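Local coordinates for protein putative hyaluronoglucosaminidase (PDB 6PWI) that belongs to glycoside hydrolase family 84 and probably has hexosaminidase activity, removing N-acetylhexosamine units from glycans, at residues R180-G185 with I189-E194; N193-D198 with Q427-S432; T423-E428 with V434-I439. One frame throughout, in Å; residues are numbered along the deposited sequence.

Contact 1 of 3, residues R180-G185 with I189-E194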
loop_
_atom_site.group_PDB
_atom_site.type_symbol
_atom_site.label_atom_id
_atom_site.label_comp_id
_atom_site.label_asym_id
_atom_site.label_seq_id
_atom_site.Cartn_x
_atom_site.Cartn_y
_atom_site.Cartn_z
ATOM N N ARG A 180 -2.293 1.940 -9.182
ATOM C CA ARG A 180 -1.653 1.353 -8.018
ATOM C C ARG A 180 -1.695 2.364 -6.874
ATOM O O ARG A 180 -1.170 3.470 -6.994
ATOM C CB ARG A 180 -0.196 1.003 -8.327
ATOM C CG ARG A 180 0.013 0.213 -9.612
ATOM C CD ARG A 180 1.456 0.198 -10.084
ATOM N NE ARG A 180 2.037 1.514 -10.348
ATOM C CZ ARG A 180 1.837 2.239 -11.451
ATOM N NH1 ARG A 180 1.051 1.784 -12.414
ATOM N NH2 ARG A 180 2.425 3.418 -11.588
ATOM N N GLY A 181 -2.336 1.988 -5.765
ATOM C CA GLY A 181 -2.315 2.857 -4.605
ATOM C C GLY A 181 -3.225 2.384 -3.480
ATOM O O GLY A 181 -3.432 1.188 -3.278
ATOM N N PHE A 182 -3.760 3.364 -2.752
ATOM C CA PHE A 182 -4.489 3.119 -1.524
ATOM C C PHE A 182 -5.643 4.109 -1.441
ATOM O O PHE A 182 -5.559 5.221 -1.960
ATOM C CB PHE A 182 -3.545 3.243 -0.324
ATOM C CG PHE A 182 -2.765 4.533 -0.240
ATOM C CD1 PHE A 182 -3.187 5.571 0.586
ATOM C CD2 PHE A 182 -1.597 4.715 -0.976
ATOM C CE1 PHE A 182 -2.461 6.753 0.672
ATOM C CE2 PHE A 182 -0.878 5.902 -0.897
ATOM C CZ PHE A 182 -1.311 6.920 -0.073
ATOM N N ILE A 183 -6.714 3.675 -0.774
ATOM C CA ILE A 183 -7.923 4.457 -0.585
ATOM C C ILE A 183 -8.208 4.537 0.910
ATOM O O ILE A 183 -8.231 3.513 1.593
ATOM C CB ILE A 183 -9.107 3.815 -1.335
ATOM C CG1 ILE A 183 -10.400 4.607 -1.115
ATOM C CG2 ILE A 183 -9.265 2.350 -0.947
ATOM C CD1 ILE A 183 -11.519 4.230 -2.051
ATOM N N GLU A 184 -8.447 5.757 1.395
ATOM C CA GLU A 184 -8.929 5.947 2.751
ATOM C C GLU A 184 -10.439 5.710 2.755
ATOM O O GLU A 184 -11.213 6.650 2.605
ATOM C CB GLU A 184 -8.552 7.350 3.237
ATOM C CG GLU A 184 -8.812 7.570 4.715
ATOM C CD GLU A 184 -8.388 8.907 5.306
ATOM O OE1 GLU A 184 -7.553 9.617 4.681
ATOM O OE2 GLU A 184 -8.896 9.235 6.406
ATOM N N GLY A 185 -10.856 4.452 2.913
ATOM C CA GLY A 185 -12.260 4.109 2.734
ATOM C C GLY A 185 -12.798 3.121 3.769
ATOM O O GLY A 185 -13.706 2.346 3.470
ATOM N N ILE A 189 -11.309 6.116 12.676
ATOM C CA ILE A 189 -10.724 7.429 12.868
ATOM C C ILE A 189 -9.954 7.788 11.598
ATOM O O ILE A 189 -9.119 7.011 11.132
ATOM C CB ILE A 189 -9.824 7.438 14.119
ATOM C CG1 ILE A 189 -10.617 7.082 15.382
ATOM C CG2 ILE A 189 -9.093 8.763 14.246
ATOM C CD1 ILE A 189 -9.771 6.930 16.622
ATOM N N PRO A 190 -10.217 8.968 10.991
ATOM C CA PRO A 190 -9.537 9.351 9.755
ATOM C C PRO A 190 -8.046 9.552 10.007
ATOM O O PRO A 190 -7.630 9.844 11.128
ATOM C CB PRO A 190 -10.228 10.664 9.353
ATOM C CG PRO A 190 -10.805 11.207 10.645
ATOM C CD PRO A 190 -11.165 9.991 11.470
ATOM N N TRP A 191 -7.239 9.367 8.962
ATOM C CA TRP A 191 -5.827 9.670 9.078
ATOM C C TRP A 191 -5.650 11.171 9.287
ATOM O O TRP A 191 -6.431 11.975 8.775
ATOM C CB TRP A 191 -5.075 9.205 7.829
ATOM C CG TRP A 191 -5.121 7.727 7.584
ATOM C CD1 TRP A 191 -5.211 6.727 8.509
ATOM C CD2 TRP A 191 -5.022 7.080 6.308
ATOM N NE1 TRP A 191 -5.204 5.506 7.895
ATOM C CE2 TRP A 191 -5.089 5.690 6.545
ATOM C CE3 TRP A 191 -4.901 7.542 4.994
ATOM C CZ2 TRP A 191 -5.036 4.758 5.510
ATOM C CZ3 TRP A 191 -4.861 6.625 3.971
ATOM C CH2 TRP A 191 -4.923 5.253 4.229
ATOM N N SER A 192 -4.609 11.536 10.042
ATOM C CA SER A 192 -4.196 12.926 10.123
ATOM C C SER A 192 -3.612 13.370 8.778
ATOM O O SER A 192 -3.171 12.548 7.972
ATOM C CB SER A 192 -3.207 13.099 11.230
ATOM O OG SER A 192 -1.964 12.536 10.847
ATOM N N ASN A 193 -3.602 14.684 8.543
ATOM C CA ASN A 193 -3.001 15.242 7.342
ATOM C C ASN A 193 -1.512 14.898 7.279
ATOM O O ASN A 193 -1.005 14.572 6.211
ATOM C CB ASN A 193 -3.294 16.738 7.199
ATOM C CG ASN A 193 -4.762 17.030 6.973
ATOM O OD1 ASN A 193 -5.528 16.149 6.589
ATOM N ND2 ASN A 193 -5.167 18.269 7.207
ATOM N N GLU A 194 -0.816 14.959 8.419
ATOM C CA GLU A 194 0.580 14.554 8.490
ATOM C C GLU A 194 0.752 13.158 7.876
ATOM O O GLU A 194 1.662 12.948 7.071
ATOM C CB GLU A 194 1.066 14.617 9.943
ATOM C CG GLU A 194 2.584 14.586 10.106
ATOM C CD GLU A 194 3.119 14.715 11.533
ATOM O OE1 GLU A 194 2.307 14.649 12.488
ATOM O OE2 GLU A 194 4.354 14.884 11.698
#

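Contact 2 of 3, residues N193-D198 with Q427-S432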
loop_
_atom_site.group_PDB
_atom_site.type_symbol
_atom_site.label_atom_id
_atom_site.label_comp_id
_atom_site.label_asym_id
_atom_site.label_seq_id
_atom_site.Cartn_x
_atom_site.Cartn_y
_atom_site.Cartn_z
ATOM N N ASN A 193 -3.602 14.684 8.543
ATOM C CA ASN A 193 -3.001 15.242 7.342
ATOM C C ASN A 193 -1.512 14.898 7.279
ATOM O O ASN A 193 -1.005 14.572 6.211
ATOM C CB ASN A 193 -3.294 16.738 7.199
ATOM C CG ASN A 193 -4.762 17.030 6.973
ATOM O OD1 ASN A 193 -5.528 16.149 6.589
ATOM N ND2 ASN A 193 -5.167 18.269 7.207
ATOM N N GLU A 194 -0.816 14.959 8.419
ATOM C CA GLU A 194 0.580 14.554 8.490
ATOM C C GLU A 194 0.752 13.158 7.876
ATOM O O GLU A 194 1.662 12.948 7.071
ATOM C CB GLU A 194 1.066 14.617 9.943
ATOM C CG GLU A 194 2.584 14.586 10.106
ATOM C CD GLU A 194 3.119 14.715 11.533
ATOM O OE1 GLU A 194 2.307 14.649 12.488
ATOM O OE2 GLU A 194 4.354 14.884 11.698
ATOM N N ASN A 195 -0.135 12.216 8.254
ATOM C CA ASN A 195 -0.017 10.815 7.872
ATOM C C ASN A 195 -0.411 10.604 6.411
ATOM O O ASN A 195 0.207 9.789 5.725
ATOM C CB ASN A 195 -0.792 9.873 8.800
ATOM C CG ASN A 195 0.005 9.401 10.002
ATOM O OD1 ASN A 195 1.180 9.042 9.887
ATOM N ND2 ASN A 195 -0.631 9.384 11.164
ATOM N N ARG A 196 -1.441 11.323 5.939
ATOM C CA ARG A 196 -1.829 11.230 4.541
ATOM C C ARG A 196 -0.657 11.625 3.643
ATOM O O ARG A 196 -0.403 10.972 2.633
ATOM C CB ARG A 196 -3.066 12.076 4.246
ATOM C CG ARG A 196 -4.364 11.445 4.720
ATOM C CD ARG A 196 -5.397 12.530 4.952
ATOM N NE ARG A 196 -6.718 12.008 5.258
ATOM C CZ ARG A 196 -7.662 12.710 5.866
ATOM N NH1 ARG A 196 -7.419 13.956 6.233
ATOM N NH2 ARG A 196 -8.841 12.170 6.106
ATOM N N LYS A 197 0.056 12.690 4.023
ATOM C CA LYS A 197 1.192 13.158 3.248
ATOM C C LYS A 197 2.301 12.109 3.276
ATOM O O LYS A 197 2.959 11.881 2.266
ATOM C CB LYS A 197 1.681 14.508 3.776
ATOM C CG LYS A 197 0.727 15.661 3.515
ATOM C CD LYS A 197 1.191 16.961 4.103
ATOM C CE LYS A 197 0.061 17.962 4.213
ATOM N NZ LYS A 197 0.460 19.116 5.051
ATOM N N ASP A 198 2.478 11.468 4.437
ATOM C CA ASP A 198 3.559 10.522 4.647
ATOM C C ASP A 198 3.326 9.251 3.837
ATOM O O ASP A 198 4.291 8.661 3.357
ATOM C CB ASP A 198 3.739 10.194 6.129
ATOM C CG ASP A 198 5.132 9.683 6.453
ATOM O OD1 ASP A 198 6.104 10.344 6.040
ATOM O OD2 ASP A 198 5.233 8.626 7.114
ATOM N N GLN A 427 -6.909 2.124 10.157
ATOM C CA GLN A 427 -6.899 3.476 10.695
ATOM C C GLN A 427 -5.503 3.811 11.225
ATOM O O GLN A 427 -5.196 4.974 11.478
ATOM C CB GLN A 427 -7.997 3.651 11.743
ATOM C CG GLN A 427 -7.708 2.940 13.052
ATOM C CD GLN A 427 -8.711 3.288 14.122
ATOM O OE1 GLN A 427 -9.843 3.694 13.844
ATOM N NE2 GLN A 427 -8.295 3.125 15.368
ATOM N N GLU A 428 -4.661 2.781 11.378
ATOM C CA GLU A 428 -3.271 2.956 11.775
ATOM C C GLU A 428 -2.429 3.146 10.516
ATOM O O GLU A 428 -2.086 2.175 9.833
ATOM C CB GLU A 428 -2.775 1.769 12.606
ATOM C CG GLU A 428 -3.386 1.697 13.989
ATOM C CD GLU A 428 -4.804 1.152 14.034
ATOM O OE1 GLU A 428 -5.240 0.549 13.034
ATOM O OE2 GLU A 428 -5.478 1.340 15.070
ATOM N N ALA A 429 -2.097 4.410 10.230
ATOM C CA ALA A 429 -1.543 4.782 8.939
ATOM C C ALA A 429 -0.148 4.189 8.738
ATOM O O ALA A 429 0.102 3.543 7.722
ATOM C CB ALA A 429 -1.568 6.279 8.772
ATOM N N GLN A 430 0.746 4.396 9.710
ATOM C CA GLN A 430 2.130 3.949 9.606
ATOM C C GLN A 430 2.207 2.429 9.456
ATOM O O GLN A 430 2.930 1.934 8.598
ATOM C CB GLN A 430 2.947 4.458 10.794
ATOM C CG GLN A 430 3.067 5.974 10.846
ATOM C CD GLN A 430 3.962 6.512 9.757
ATOM O OE1 GLN A 430 5.043 5.992 9.499
ATOM N NE2 GLN A 430 3.514 7.569 9.102
ATOM N N ALA A 431 1.437 1.694 10.273
ATOM C CA ALA A 431 1.369 0.240 10.220
ATOM C C ALA A 431 0.917 -0.242 8.842
ATOM O O ALA A 431 1.267 -1.346 8.425
ATOM C CB ALA A 431 0.453 -0.264 11.303
ATOM N N SER A 432 0.147 0.592 8.138
ATOM C CA SER A 432 -0.383 0.241 6.831
ATOM C C SER A 432 0.713 0.202 5.767
ATOM O O SER A 432 0.492 -0.311 4.670
ATOM C CB SER A 432 -1.486 1.180 6.435
ATOM O OG SER A 432 -2.614 0.989 7.268
#

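Contact 3 of 3, residues T423-E428 with V434-I439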
loop_
_atom_site.group_PDB
_atom_site.type_symbol
_atom_site.label_atom_id
_atom_site.label_comp_id
_atom_site.label_asym_id
_atom_site.label_seq_id
_atom_site.Cartn_x
_atom_site.Cartn_y
_atom_site.Cartn_z
ATOM N N THR A 423 -5.389 -0.631 -2.094
ATOM C CA THR A 423 -5.575 -1.218 -0.775
ATOM C C THR A 423 -6.371 -0.267 0.118
ATOM O O THR A 423 -6.081 0.921 0.199
ATOM C CB THR A 423 -4.232 -1.594 -0.133
ATOM O OG1 THR A 423 -4.477 -1.829 1.251
ATOM C CG2 THR A 423 -3.178 -0.515 -0.230
ATOM N N ASN A 424 -7.384 -0.807 0.795
ATOM C CA ASN A 424 -8.127 -0.070 1.806
ATOM C C ASN A 424 -7.493 -0.392 3.160
ATOM O O ASN A 424 -7.721 -1.468 3.705
ATOM C CB ASN A 424 -9.615 -0.425 1.725
ATOM C CG ASN A 424 -10.480 0.293 2.738
ATOM O OD1 ASN A 424 -10.160 1.405 3.142
ATOM N ND2 ASN A 424 -11.581 -0.322 3.140
ATOM N N PRO A 425 -6.612 0.473 3.714
ATOM C CA PRO A 425 -5.791 0.104 4.869
ATOM C C PRO A 425 -6.457 0.370 6.216
ATOM O O PRO A 425 -7.650 0.670 6.266
ATOM C CB PRO A 425 -4.532 0.968 4.688
ATOM C CG PRO A 425 -4.754 1.728 3.387
ATOM C CD PRO A 425 -6.258 1.803 3.211
ATOM N N MET A 426 -5.660 0.247 7.290
ATOM C CA MET A 426 -6.112 0.370 8.670
ATOM C C MET A 426 -6.218 1.842 9.051
ATOM O O MET A 426 -5.642 2.700 8.393
ATOM C CB MET A 426 -5.102 -0.271 9.624
ATOM C CG MET A 426 -4.840 -1.732 9.365
ATOM S SD MET A 426 -3.520 -2.322 10.456
ATOM C CE MET A 426 -2.098 -2.093 9.387
ATOM N N GLN A 427 -6.909 2.124 10.157
ATOM C CA GLN A 427 -6.899 3.476 10.695
ATOM C C GLN A 427 -5.503 3.811 11.225
ATOM O O GLN A 427 -5.196 4.974 11.478
ATOM C CB GLN A 427 -7.997 3.651 11.743
ATOM C CG GLN A 427 -7.708 2.940 13.052
ATOM C CD GLN A 427 -8.711 3.288 14.122
ATOM O OE1 GLN A 427 -9.843 3.694 13.844
ATOM N NE2 GLN A 427 -8.295 3.125 15.368
ATOM N N GLU A 428 -4.661 2.781 11.378
ATOM C CA GLU A 428 -3.271 2.956 11.775
ATOM C C GLU A 428 -2.429 3.146 10.516
ATOM O O GLU A 428 -2.086 2.175 9.833
ATOM C CB GLU A 428 -2.775 1.769 12.606
ATOM C CG GLU A 428 -3.386 1.697 13.989
ATOM C CD GLU A 428 -4.804 1.152 14.034
ATOM O OE1 GLU A 428 -5.240 0.549 13.034
ATOM O OE2 GLU A 428 -5.478 1.340 15.070
ATOM N N VAL A 434 3.130 -1.590 5.375
ATOM C CA VAL A 434 3.461 -2.963 5.015
ATOM C C VAL A 434 2.636 -3.377 3.795
ATOM O O VAL A 434 3.176 -3.888 2.810
ATOM C CB VAL A 434 3.269 -3.930 6.203
ATOM C CG1 VAL A 434 3.467 -5.386 5.812
ATOM C CG2 VAL A 434 4.143 -3.571 7.400
ATOM N N ALA A 435 1.327 -3.115 3.854
ATOM C CA ALA A 435 0.432 -3.461 2.762
ATOM C C ALA A 435 0.670 -2.553 1.556
ATOM O O ALA A 435 0.597 -3.012 0.417
ATOM C CB ALA A 435 -0.993 -3.401 3.228
ATOM N N LEU A 436 0.967 -1.270 1.801
ATOM C CA LEU A 436 1.221 -0.360 0.694
ATOM C C LEU A 436 2.365 -0.913 -0.149
ATOM O O LEU A 436 2.261 -0.962 -1.372
ATOM C CB LEU A 436 1.522 1.052 1.207
ATOM C CG LEU A 436 0.379 2.060 1.077
ATOM C CD1 LEU A 436 -0.768 1.720 2.021
ATOM C CD2 LEU A 436 0.878 3.471 1.346
ATOM N N PHE A 437 3.433 -1.364 0.523
ATOM C CA PHE A 437 4.566 -1.969 -0.156
ATOM C C PHE A 437 4.104 -3.157 -0.997
ATOM O O PHE A 437 4.513 -3.281 -2.149
ATOM C CB PHE A 437 5.634 -2.394 0.850
ATOM C CG PHE A 437 6.979 -2.698 0.242
ATOM C CD1 PHE A 437 7.957 -1.715 0.158
ATOM C CD2 PHE A 437 7.274 -3.966 -0.241
ATOM C CE1 PHE A 437 9.203 -2.003 -0.386
ATOM C CE2 PHE A 437 8.518 -4.249 -0.791
ATOM C CZ PHE A 437 9.485 -3.271 -0.853
ATOM N N ALA A 438 3.238 -4.008 -0.421
ATOM C CA ALA A 438 2.789 -5.219 -1.091
ATOM C C ALA A 438 2.025 -4.870 -2.364
ATOM O O ALA A 438 2.373 -5.354 -3.443
ATOM C CB ALA A 438 1.965 -6.067 -0.161
ATOM N N ILE A 439 1.012 -4.007 -2.230
ATOM C CA ILE A 439 0.158 -3.603 -3.341
ATOM C C ILE A 439 0.974 -2.888 -4.422
ATOM O O ILE A 439 0.712 -3.065 -5.607
ATOM C CB ILE A 439 -1.026 -2.751 -2.834
ATOM C CG1 ILE A 439 -1.899 -3.531 -1.847
ATOM C CG2 ILE A 439 -1.841 -2.174 -3.979
ATOM C CD1 ILE A 439 -2.217 -4.935 -2.272
#

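Contact 1 of 3, residues R180-G185 with I189-E194
The carboxylate of Glu184 is gripped at both oxygens: OE2 accepts the backbone N-H of Trp191, while OE1 takes Arg196 NE in a salt bridge and the hydroxyl of Tyr211 in a hydrogen bond. Trp191 N lies 3.0 Å from Glu184 OE2 and meets it from above the carboxylate plane, 52° out of it. The other two partners make this buried acid part of a compact polar cluster, and together with the Trp191 N-H they fix how the carboxylate is turned.

To get there Glu184 runs extended along the indole. With CG anti to the backbone N (chi1 -171°), its CG passes over one face of Trp191, 4.1 Å from the centroid of the six-membered ring and 18° off the normal, a CH-pi contact. The two side chains run antiparallel alongside each other, and Glu184 OE1 ends 3.4 Å from Trp191 CE3. At the far end of the indole, Trp191 CZ3 comes up to the edge of the Phe182 ring, 3.9 Å from CD1. Pro190 adds a smaller contact, its CB 3.5 Å from Glu184 OE2.

The indole NE1 is tied to Met426 O. Segment 180-185 belongs to the first strand of the barrel, which runs between strands 210-213 and 418-423; residues 189-194 lead into helix 193-204, whose first turn is capped by Ser192 OG bonding Asn195 N.

Contact 2 of 3, residues N193-D198 with Q427-S432
Asn195 and Asp198, on the first turns of helix 193-204, reach out to Gln430 in the loop that follows the last strand of the (beta/alpha)8 barrel. The contact joins the helix after strand one to the loop after strand eight, across the seam where the barrel closes.

The polar part centres on one amide nitrogen. Gln430 NE2 gives one hydrogen to Asn195 OD1 at 2.9 Å and the other to Asp198 OD2 at 2.8 Å. Both bonds are nearly straight, and both acceptors lie in the amide plane of Gln430. Asn195 OD1 is approached almost head-on, with a C=O...N angle of 162°, whereas Asp198 OD2 is met on its anti side, 23° out of the carboxylate plane. A bend at chi2 (-71°) turns the glutamine amide toward the helix. Gln430 OE1 accepts from Asn539 ND2 and Lys433 NZ, so donors and acceptors together fix which way round the amide sits. Lys433 NZ also forms a salt bridge with Asp198 OD2 and probably steadies its negative charge.

The apolar part is small. Ala429 points its methyl at the root of Asn195, CB to CB 3.7 Å, beside the polar pair; the same methyl also touches Trp191.

Each segment also has bonds of its own. Arg196, which leaves the helix pointing away from the loop, reaches back with NH1 to Asn193 OD1 at 2.9 Å, the oxygen in the guanidinium plane. In the loop, Ser432 N bonds Ala429 O at 3.0 Å, closing the turn that carries Gln430, and Ser432 OG lies 2.9 Å from Glu428 O, giving its proton from above the carbonyl plane.

Contact 3 of 3, residues T423-E428 with V434-I439
Thr423 and Ile439 meet through carbon: Thr423 CB lies 3.5 Å from Ile439 CG1, and Thr423 CG2 is 3.7 Å from that same CG1 atom, the two side chains meeting at a slant. Ile439 holds CG1 anti to its carbonyl carbon (chi1 -61°), which presents this branch to the threonine. Thr423 ends the eighth barrel strand, and Ile439 lies on helix 433-444, which packs back over that strand.

The other apolar touches are looser and run along the same face of the helix. Leu436 CD1 comes within 4.0 Å of Thr423 CG2, side chains at about a right angle, and within 4.2 Å of Pro425 CG, bridging the end of the strand and the start of the loop. Leu436 also packs on Phe182 of the neighbouring first strand.

Polar bonding belongs to other partners. Thr423 turns OG1 anti to its backbone N (chi1 165°), where the hydroxyl bonds Trp393 O, and this leaves CG2 for the helix. The methyl of Ala435 lies 4.3 Å from Thr423 OG1. The backbone of Thr423 pairs with Gly181 and Ile183, continuing the barrel sheet.

Helix and strand end thus meet through van der Waals contact between buried side chains. Their fit depends on shape, while the directional bonds of Thr423 are spent on the sheet and on the Trp393 carbonyl.

In the fold
All three contacts gather where strand one and strand eight of the catalytic barrel come together. Contacts 1 and 2 have centres about 6 Å apart and share Asn193 and Glu194; contact 3 lies about 9 Å from contact 1 and 10 Å from contact 2, centre to centre. Contacts 2 and 3 share Gln427 and Glu428, in the loop after strand eight. Ile189 N probably bonds Gln427 OE1 (3.1 Å), joining contacts 1 and 2, and Met426 N probably bonds Ser432 OG (3.1 Å), joining contacts 2 and 3. The predicted proton donor, Asp299, follows strand four, and the contacts lie away from it. A bound 1,2-ethanediol, probably from the crystallisation liquor, sits about 6 Å from the Asn195 side chain.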